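Local structure of B-agarase (Agarivorans gilvus, 5Z6P) at residues S78-P83 and I185-L190; Q121-C126 and F137-K142. The protein is a glycoside hydrolase of family 50 with agarase activity, which probably cleaves beta-linked galactose units in agar polysaccharides. All blocks are in the same frame, centred on the assembly; numbering follows the deposited sequence.

Interaction 1: S78-P83 and I185-L190; sequences SVFIEP and ISKIEL
The Phe80 ring and the Glu189 side chain run alongside each other in the same direction, on one face of an antiparallel strand pair. The pair belongs to the CBM-like domain of this agarase. Its backbone bonds come in two couples. Val79 N gives to Leu190 O and Leu190 N to Val79 O, both at 2.8 Å; Ile81 and Ile188 pair in the same way. Phe80 and Glu189 form the non-hydrogen-bonded pair between them.

On this face the ring fills the hollow between Lys187 and Glu189. Phe80 CE1 rests on Glu189 CG at 3.7 Å, and Phe80 CD1 meets Lys187 CD at 4.0 Å. The ring and carboxylate planes are 25° apart. Ser78 CB sits over one ring face, offset toward the rim. CG of Glu189 is anti to the backbone N (chi1 174°), and the extended chain carries OE2 to Ser78 OG at 2.8 Å. Ser78 OG donates to the anti lone pair of OE2, while OE1 is held by Asn114 ND2. Further along, Glu82 CG packs on Lys187 CG at 3.6 Å.

The other face is apolar. Leu190 CD1 fills the hollow between Val79 and Ile81, 4.0 Å from Val79 CG1. Phe51 of the adjacent strand 51-54 packs here, as do Leu203 and Phe206 of strand 199-210, which pairs with neither strand.

Glu82 OE2 and Lys187 NZ, at 4.5 Å, are too far apart for a salt bridge. The chemistry thus implies two unlike faces: a greasy one turned to the domain interior, and one where hydrogen bonds to both oxygens fix the Glu189 carboxylate.

Interaction 2: Q121-C126 and F137-K142; sequences QMHSRC and FMVELK
Leu141 lies over one face of the His123 ring, in a CH-pi contact between two strands of the CBM-like domain. Leu141 CD2 is 4.0 Å from the centroid of the His123 ring and 22° off the normal. The strands 122-129 and 135-140 run roughly antiparallel but do not pair here; strand 168-174 pairs with both. Side chains of 121-126 reach both side chains and a backbone carbonyl of 137-142. Leu141 and Lys142 form a classic beta bulge opposite Phe95, where the chain turns a corner.

Val139 CG1 sits in the notch where the His123 ring and the Arg125 chain meet. Val139 CG1 is 3.7 Å from His123 NE2, at the ring edge, and equally far from Arg125 CD. With chi1 at 177° the imidazole swings away from its own backbone N and across to Val139 and Leu141. Trp173 also meets this ring. ND1 is hydrogen-bonded to Ala177 O, consistent with a proton on ND1.

Arg125 is buried, and several oxygens share its guanidinium. NH1 is hydrogen-bonded to Ala171 O, and NH2 to the carbonyl of Cys151, which is disulfide-bonded to Cys162. Arg125 NH2 also makes a weak hydrogen bond to Glu140 O at 3.0 Å. The Glu140 carboxylate turns elsewhere, to Cys151 N and Ser211 OG. Its nearness may still stabilise the positive charge of Arg125. Within its own strand, Arg125 NE gives its hydrogen to His123 NE2 at 2.9 Å, with an N-H...N angle of 159°.

How the interactions relate
Both interactions lie in the CBM-like domain, with centres about 12 Å apart. Strand 109-117 joins them, since it pairs with 185-193 on one edge and with 122-129 on the other. Interaction 1 is a direct strand pair held by backbone hydrogen bonds, and is partly buried. Interaction 2 is wholly buried and rests mainly on side chains. Asn114 of strand 109-117 links Glu189 of interaction 1 to Ser124, on the strand of interaction 2 but outside that contact. The chemistry follows the place. The partly exposed face of interaction 1 carries charged side chains, whereas the buried arginine of interaction 2 is met largely by backbone oxygens.

Interaction 1: S78-P83 and I185-L190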
ATOM      1  N   SER A  78     -21.129  -7.637  -1.705  1.00 19.39           N
ATOM      2  CA  SER A  78     -21.159  -7.592  -3.163  1.00 20.87           C
ATOM      3  C   SER A  78     -22.558  -7.545  -3.744  1.00 18.42           C
ATOM      4  O   SER A  78     -23.487  -8.174  -3.252  1.00 20.53           O
ATOM      5  CB  SER A  78     -20.441  -8.807  -3.765  1.00 17.08           C
ATOM      6  OG  SER A  78     -19.207  -9.051  -3.136  1.00 24.84           O
ATOM      7  N   VAL A  79     -22.679  -6.766  -4.801  1.00 20.21           N
ATOM      8  CA  VAL A  79     -23.739  -6.892  -5.775  1.00 17.61           C
ATOM      9  C   VAL A  79     -23.153  -7.641  -6.985  1.00 24.27           C
ATOM     10  O   VAL A  79     -22.108  -7.242  -7.491  1.00 18.98           O
ATOM     11  CB  VAL A  79     -24.260  -5.528  -6.224  1.00 19.47           C
ATOM     12  CG1 VAL A  79     -25.347  -5.708  -7.275  1.00 17.60           C
ATOM     13  CG2 VAL A  79     -24.721  -4.691  -5.022  1.00 15.53           C
ATOM     14  N   PHE A  80     -23.815  -8.716  -7.419  1.00 22.76           N
ATOM     15  CA  PHE A  80     -23.393  -9.512  -8.567  1.00 22.44           C
ATOM     16  C   PHE A  80     -24.378  -9.356  -9.713  1.00 24.28           C
ATOM     17  O   PHE A  80     -25.592  -9.471  -9.528  1.00 24.92           O
ATOM     18  CB  PHE A  80     -23.273 -11.007  -8.225  1.00 20.51           C
ATOM     19  CG  PHE A  80     -22.186 -11.333  -7.251  1.00 21.56           C
ATOM     20  CD1 PHE A  80     -20.857 -11.224  -7.609  1.00 23.11           C
ATOM     21  CD2 PHE A  80     -22.494 -11.796  -5.985  1.00 24.73           C
ATOM     22  CE1 PHE A  80     -19.861 -11.532  -6.713  1.00 26.84           C
ATOM     23  CE2 PHE A  80     -21.498 -12.111  -5.087  1.00 25.59           C
ATOM     24  CZ  PHE A  80     -20.185 -11.981  -5.446  1.00 23.31           C
ATOM     25  N   ILE A  81     -23.843  -9.113 -10.899  1.00 22.98           N
ATOM     26  CA  ILE A  81     -24.637  -8.946 -12.107  1.00 24.57           C
ATOM     27  C   ILE A  81     -24.141  -9.941 -13.136  1.00 26.44           C
ATOM     28  O   ILE A  81     -23.064  -9.767 -13.686  1.00 29.78           O
ATOM     29  CB  ILE A  81     -24.521  -7.508 -12.661  1.00 24.05           C
ATOM     30  CG1 ILE A  81     -24.736  -6.486 -11.539  1.00 23.05           C
ATOM     31  CG2 ILE A  81     -25.472  -7.284 -13.835  1.00 24.14           C
ATOM     32  CD1 ILE A  81     -24.582  -5.047 -11.978  1.00 23.83           C
ATOM     33  N   GLU A  82     -24.908 -10.995 -13.378  1.00 26.96           N
ATOM     34  CA  GLU A  82     -24.485 -12.062 -14.278  1.00 28.53           C
ATOM     35  C   GLU A  82     -25.524 -12.336 -15.332  1.00 28.46           C
ATOM     36  O   GLU A  82     -26.619 -12.763 -15.005  1.00 33.25           O
ATOM     37  CB  GLU A  82     -24.226 -13.361 -13.513  1.00 26.75           C
ATOM     38  CG  GLU A  82     -23.061 -13.331 -12.569  1.00 34.53           C
ATOM     39  CD  GLU A  82     -22.796 -14.690 -11.950  1.00 44.05           C
ATOM     40  OE1 GLU A  82     -22.430 -15.624 -12.694  1.00 41.03           O
ATOM     41  OE2 GLU A  82     -22.957 -14.818 -10.715  1.00 49.30           O
ATOM     42  N   PRO A  83     -25.183 -12.119 -16.604  1.00 31.45           N
ATOM     43  CA  PRO A  83     -26.095 -12.525 -17.673  1.00 32.82           C
ATOM     44  C   PRO A  83     -26.141 -14.047 -17.777  1.00 35.25           C
ATOM     45  O   PRO A  83     -25.182 -14.704 -17.395  1.00 31.48           O
ATOM     46  CB  PRO A  83     -25.471 -11.902 -18.920  1.00 33.62           C
ATOM     47  CG  PRO A  83     -24.032 -11.859 -18.622  1.00 33.55           C
ATOM     48  CD  PRO A  83     -23.914 -11.600 -17.138  1.00 34.48           C
ATOM     49  N   ILE A 185     -18.007 -11.491 -21.745  1.00 34.71           N
ATOM     50  CA  ILE A 185     -18.059 -10.929 -20.399  1.00 34.26           C
ATOM     51  C   ILE A 185     -19.109 -11.675 -19.569  1.00 33.55           C
ATOM     52  O   ILE A 185     -20.282 -11.695 -19.922  1.00 32.59           O
ATOM     53  CB  ILE A 185     -18.361  -9.425 -20.454  1.00 34.48           C
ATOM     54  CG1 ILE A 185     -17.212  -8.709 -21.183  1.00 35.38           C
ATOM     55  CG2 ILE A 185     -18.574  -8.870 -19.059  1.00 26.89           C
ATOM     56  CD1 ILE A 185     -17.361  -7.228 -21.296  1.00 31.55           C
ATOM     57  N   SER A 186     -18.672 -12.303 -18.480  1.00 31.93           N
ATOM     58  CA  SER A 186     -19.519 -13.239 -17.749  1.00 34.71           C
ATOM     59  C   SER A 186     -20.083 -12.729 -16.413  1.00 34.05           C
ATOM     60  O   SER A 186     -21.048 -13.284 -15.906  1.00 35.30           O
ATOM     61  CB  SER A 186     -18.748 -14.536 -17.494  1.00 36.55           C
ATOM     62  OG  SER A 186     -17.608 -14.303 -16.694  1.00 35.22           O
ATOM     63  N   LYS A 187     -19.494 -11.688 -15.845  1.00 29.07           N
ATOM     64  CA  LYS A 187     -19.932 -11.214 -14.539  1.00 27.93           C
ATOM     65  C   LYS A 187     -19.416  -9.816 -14.221  1.00 28.85           C
ATOM     66  O   LYS A 187     -18.292  -9.474 -14.560  1.00 28.60           O
ATOM     67  CB  LYS A 187     -19.472 -12.177 -13.444  1.00 28.50           C
ATOM     68  CG  LYS A 187     -19.865 -11.755 -12.039  1.00 33.33           C
ATOM     69  CD  LYS A 187     -19.003 -12.419 -10.971  1.00 37.39           C
ATOM     70  CE  LYS A 187     -19.392 -13.864 -10.741  1.00 39.82           C
ATOM     71  NZ  LYS A 187     -18.594 -14.450  -9.621  1.00 44.82           N
ATOM     72  N   ILE A 188     -20.244  -9.014 -13.561  1.00 23.10           N
ATOM     73  CA  ILE A 188     -19.787  -7.776 -12.967  1.00 23.21           C
ATOM     74  C   ILE A 188     -20.042  -7.815 -11.463  1.00 25.78           C
ATOM     75  O   ILE A 188     -21.118  -8.207 -11.026  1.00 26.15           O
ATOM     76  CB  ILE A 188     -20.479  -6.564 -13.596  1.00 22.66           C
ATOM     77  CG1 ILE A 188     -20.073  -6.451 -15.069  1.00 23.62           C
ATOM     78  CG2 ILE A 188     -20.109  -5.303 -12.848  1.00 23.35           C
ATOM     79  CD1 ILE A 188     -20.867  -5.454 -15.863  1.00 22.71           C
ATOM     80  N   GLU A 189     -19.044  -7.436 -10.673  1.00 22.89           N
ATOM     81  CA  GLU A 189     -19.211  -7.376  -9.230  1.00 21.89           C
ATOM     82  C   GLU A 189     -19.016  -5.976  -8.676  1.00 21.54           C
ATOM     83  O   GLU A 189     -17.967  -5.351  -8.865  1.00 22.25           O
ATOM     84  CB  GLU A 189     -18.245  -8.328  -8.533  1.00 23.44           C
ATOM     85  CG  GLU A 189     -18.277  -8.201  -7.015  1.00 23.13           C
ATOM     86  CD  GLU A 189     -17.121  -8.898  -6.349  1.00 22.36           C
ATOM     87  OE1 GLU A 189     -16.129  -9.183  -7.047  1.00 25.02           O
ATOM     88  OE2 GLU A 189     -17.204  -9.169  -5.135  1.00 24.96           O
ATOM     89  N   LEU A 190     -20.052  -5.486  -8.004  1.00 20.77           N
ATOM     90  CA  LEU A 190     -19.989  -4.241  -7.244  1.00 17.54           C
ATOM     91  C   LEU A 190     -19.648  -4.574  -5.786  1.00 21.59           C
ATOM     92  O   LEU A 190     -20.477  -5.088  -5.057  1.00 23.42           O
ATOM     93  CB  LEU A 190     -21.310  -3.475  -7.324  1.00 17.03           C
ATOM     94  CG  LEU A 190     -22.076  -3.415  -8.655  1.00 21.13           C
ATOM     95  CD1 LEU A 190     -23.292  -2.518  -8.551  1.00 22.96           C
ATOM     96  CD2 LEU A 190     -21.217  -2.985  -9.832  1.00 24.50           C
TER

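Interaction 2: Q121-C126 and F137-K142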
ATOM      1  N   GLN A 121      -9.964 -13.663 -16.335  1.00 35.87           N
ATOM      2  CA  GLN A 121      -9.261 -12.440 -15.975  1.00 35.68           C
ATOM      3  C   GLN A 121     -10.237 -11.318 -15.670  1.00 35.90           C
ATOM      4  O   GLN A 121     -11.399 -11.343 -16.088  1.00 31.90           O
ATOM      5  CB  GLN A 121      -8.284 -12.011 -17.067  1.00 39.18           C
ATOM      6  CG  GLN A 121      -8.900 -11.676 -18.381  1.00 39.03           C
ATOM      7  CD  GLN A 121      -8.079 -12.240 -19.511  1.00 47.56           C
ATOM      8  OE1 GLN A 121      -7.394 -13.247 -19.336  1.00 50.32           O
ATOM      9  NE2 GLN A 121      -8.131 -11.596 -20.674  1.00 49.34           N
ATOM     10  N   MET A 122      -9.738 -10.333 -14.936  1.00 32.76           N
ATOM     11  CA  MET A 122     -10.584  -9.379 -14.248  1.00 26.80           C
ATOM     12  C   MET A 122     -10.141  -7.958 -14.473  1.00 26.59           C
ATOM     13  O   MET A 122      -9.002  -7.605 -14.225  1.00 30.49           O
ATOM     14  CB  MET A 122     -10.589  -9.678 -12.754  1.00 25.19           C
ATOM     15  CG  MET A 122     -11.194  -8.592 -11.898  1.00 26.22           C
ATOM     16  SD  MET A 122     -10.814  -8.859 -10.168  1.00 30.27           S
ATOM     17  CE  MET A 122      -9.088  -8.383 -10.075  1.00 24.71           C
ATOM     18  N   HIS A 123     -11.058  -7.134 -14.947  1.00 27.24           N
ATOM     19  CA  HIS A 123     -10.816  -5.714 -15.003  1.00 21.00           C
ATOM     20  C   HIS A 123     -11.378  -5.069 -13.732  1.00 23.59           C
ATOM     21  O   HIS A 123     -12.588  -5.022 -13.540  1.00 22.44           O
ATOM     22  CB  HIS A 123     -11.456  -5.133 -16.252  1.00 24.87           C
ATOM     23  CG  HIS A 123     -11.321  -3.651 -16.367  1.00 22.36           C
ATOM     24  ND1 HIS A 123     -10.257  -3.050 -16.994  1.00 26.81           N
ATOM     25  CD2 HIS A 123     -12.117  -2.649 -15.928  1.00 22.23           C
ATOM     26  CE1 HIS A 123     -10.405  -1.739 -16.947  1.00 27.95           C
ATOM     27  NE2 HIS A 123     -11.524  -1.470 -16.302  1.00 23.32           N
ATOM     28  N   SER A 124     -10.510  -4.571 -12.862  1.00 22.78           N
ATOM     29  CA  SER A 124     -10.984  -4.000 -11.603  1.00 21.11           C
ATOM     30  C   SER A 124     -10.687  -2.506 -11.448  1.00 21.91           C
ATOM     31  O   SER A 124      -9.530  -2.089 -11.463  1.00 21.98           O
ATOM     32  CB  SER A 124     -10.376  -4.762 -10.426  1.00 21.57           C
ATOM     33  OG  SER A 124     -10.923  -4.311  -9.214  1.00 20.71           O
ATOM     34  N   ARG A 125     -11.748  -1.714 -11.298  1.00 18.98           N
ATOM     35  CA  ARG A 125     -11.646  -0.292 -10.996  1.00 18.74           C
ATOM     36  C   ARG A 125     -12.386   0.050  -9.698  1.00 21.16           C
ATOM     37  O   ARG A 125     -13.142  -0.769  -9.186  1.00 17.65           O
ATOM     38  CB  ARG A 125     -12.221   0.543 -12.131  1.00 17.87           C
ATOM     39  CG  ARG A 125     -11.607   0.275 -13.485  1.00 17.27           C
ATOM     40  CD  ARG A 125     -11.650   1.531 -14.315  1.00 17.56           C
ATOM     41  NE  ARG A 125     -11.187   1.320 -15.684  1.00 21.65           N
ATOM     42  CZ  ARG A 125     -10.543   2.240 -16.399  1.00 21.42           C
ATOM     43  NH1 ARG A 125     -10.286   3.424 -15.867  1.00 17.23           N
ATOM     44  NH2 ARG A 125     -10.161   1.971 -17.637  1.00 20.59           N
ATOM     45  N   CYS A 126     -12.181   1.253  -9.166  1.00 18.72           N
ATOM     46  CA  CYS A 126     -13.046   1.694  -8.072  1.00 19.43           C
ATOM     47  C   CYS A 126     -13.493   3.143  -8.214  1.00 18.93           C
ATOM     48  O   CYS A 126     -12.938   3.929  -9.005  1.00 21.25           O
ATOM     49  CB  CYS A 126     -12.376   1.478  -6.702  1.00 20.84           C
ATOM     50  SG  CYS A 126     -11.045   2.571  -6.255  1.00 29.47           S
ATOM     51  N   PHE A 137     -21.068   7.391 -13.063  1.00 21.12           N
ATOM     52  CA  PHE A 137     -19.781   6.710 -13.007  1.00 18.37           C
ATOM     53  C   PHE A 137     -19.543   5.899 -14.270  1.00 19.54           C
ATOM     54  O   PHE A 137     -20.445   5.260 -14.775  1.00 25.61           O
ATOM     55  CB  PHE A 137     -19.694   5.813 -11.769  1.00 16.35           C
ATOM     56  CG  PHE A 137     -19.770   6.569 -10.478  1.00 18.71           C
ATOM     57  CD1 PHE A 137     -18.643   7.150  -9.943  1.00 20.20           C
ATOM     58  CD2 PHE A 137     -20.976   6.730  -9.821  1.00 18.54           C
ATOM     59  CE1 PHE A 137     -18.706   7.862  -8.778  1.00 18.26           C
ATOM     60  CE2 PHE A 137     -21.042   7.423  -8.654  1.00 22.19           C
ATOM     61  CZ  PHE A 137     -19.901   7.999  -8.128  1.00 22.30           C
ATOM     62  N   MET A 138     -18.317   5.948 -14.781  1.00 20.56           N
ATOM     63  CA  MET A 138     -17.962   5.291 -16.033  1.00 17.78           C
ATOM     64  C   MET A 138     -16.751   4.392 -15.847  1.00 22.46           C
ATOM     65  O   MET A 138     -15.732   4.820 -15.307  1.00 22.68           O
ATOM     66  CB  MET A 138     -17.659   6.319 -17.117  1.00 24.55           C
ATOM     67  CG  MET A 138     -18.728   7.380 -17.320  1.00 32.62           C
ATOM     68  SD  MET A 138     -19.763   7.020 -18.747  1.00 38.92           S
ATOM     69  CE  MET A 138     -18.704   7.488 -20.122  1.00 37.90           C
ATOM     70  N   VAL A 139     -16.865   3.147 -16.287  1.00 21.58           N
ATOM     71  CA  VAL A 139     -15.736   2.234 -16.286  1.00 21.46           C
ATOM     72  C   VAL A 139     -15.383   1.907 -17.737  1.00 27.86           C
ATOM     73  O   VAL A 139     -16.111   1.177 -18.405  1.00 26.15           O
ATOM     74  CB  VAL A 139     -16.046   0.948 -15.517  1.00 20.28           C
ATOM     75  CG1 VAL A 139     -14.811   0.074 -15.439  1.00 24.17           C
ATOM     76  CG2 VAL A 139     -16.552   1.278 -14.130  1.00 20.01           C
ATOM     77  N   GLU A 140     -14.279   2.473 -18.226  1.00 26.88           N
ATOM     78  CA  GLU A 140     -13.940   2.367 -19.637  1.00 23.92           C
ATOM     79  C   GLU A 140     -13.291   1.041 -19.941  1.00 25.22           C
ATOM     80  O   GLU A 140     -12.247   0.710 -19.400  1.00 28.33           O
ATOM     81  CB  GLU A 140     -13.021   3.506 -20.077  1.00 28.11           C
ATOM     82  CG  GLU A 140     -12.502   3.323 -21.507  1.00 29.98           C
ATOM     83  CD  GLU A 140     -12.050   4.621 -22.154  1.00 28.70           C
ATOM     84  OE1 GLU A 140     -12.873   5.555 -22.272  1.00 30.44           O
ATOM     85  OE2 GLU A 140     -10.868   4.707 -22.531  1.00 28.00           O
ATOM     86  N   LEU A 141     -13.934   0.283 -20.814  1.00 28.46           N
ATOM     87  CA  LEU A 141     -13.485  -1.055 -21.151  1.00 29.62           C
ATOM     88  C   LEU A 141     -12.787  -1.079 -22.510  1.00 26.62           C
ATOM     89  O   LEU A 141     -12.143  -2.052 -22.862  1.00 30.91           O
ATOM     90  CB  LEU A 141     -14.666  -2.030 -21.136  1.00 26.56           C
ATOM     91  CG  LEU A 141     -15.213  -2.417 -19.758  1.00 27.64           C
ATOM     92  CD1 LEU A 141     -16.466  -3.265 -19.876  1.00 24.92           C
ATOM     93  CD2 LEU A 141     -14.160  -3.146 -18.954  1.00 28.74           C
ATOM     94  N   LYS A 142     -12.932  -0.009 -23.276  1.00 27.95           N
ATOM     95  CA  LYS A 142     -12.216   0.113 -24.536  1.00 31.10           C
ATOM     96  C   LYS A 142     -12.033   1.579 -24.885  1.00 31.83           C
ATOM     97  O   LYS A 142     -12.949   2.385 -24.708  1.00 32.34           O
ATOM     98  CB  LYS A 142     -12.943  -0.626 -25.670  1.00 30.49           C
ATOM     99  CG  LYS A 142     -12.269  -0.453 -27.038  1.00 37.65           C
ATOM    100  CD  LYS A 142     -12.285  -1.725 -27.881  1.00 36.41           C
ATOM    101  CE  LYS A 142     -13.643  -1.955 -28.513  1.00 42.00           C
ATOM    102  NZ  LYS A 142     -13.642  -3.077 -29.491  1.00 42.95           N
TER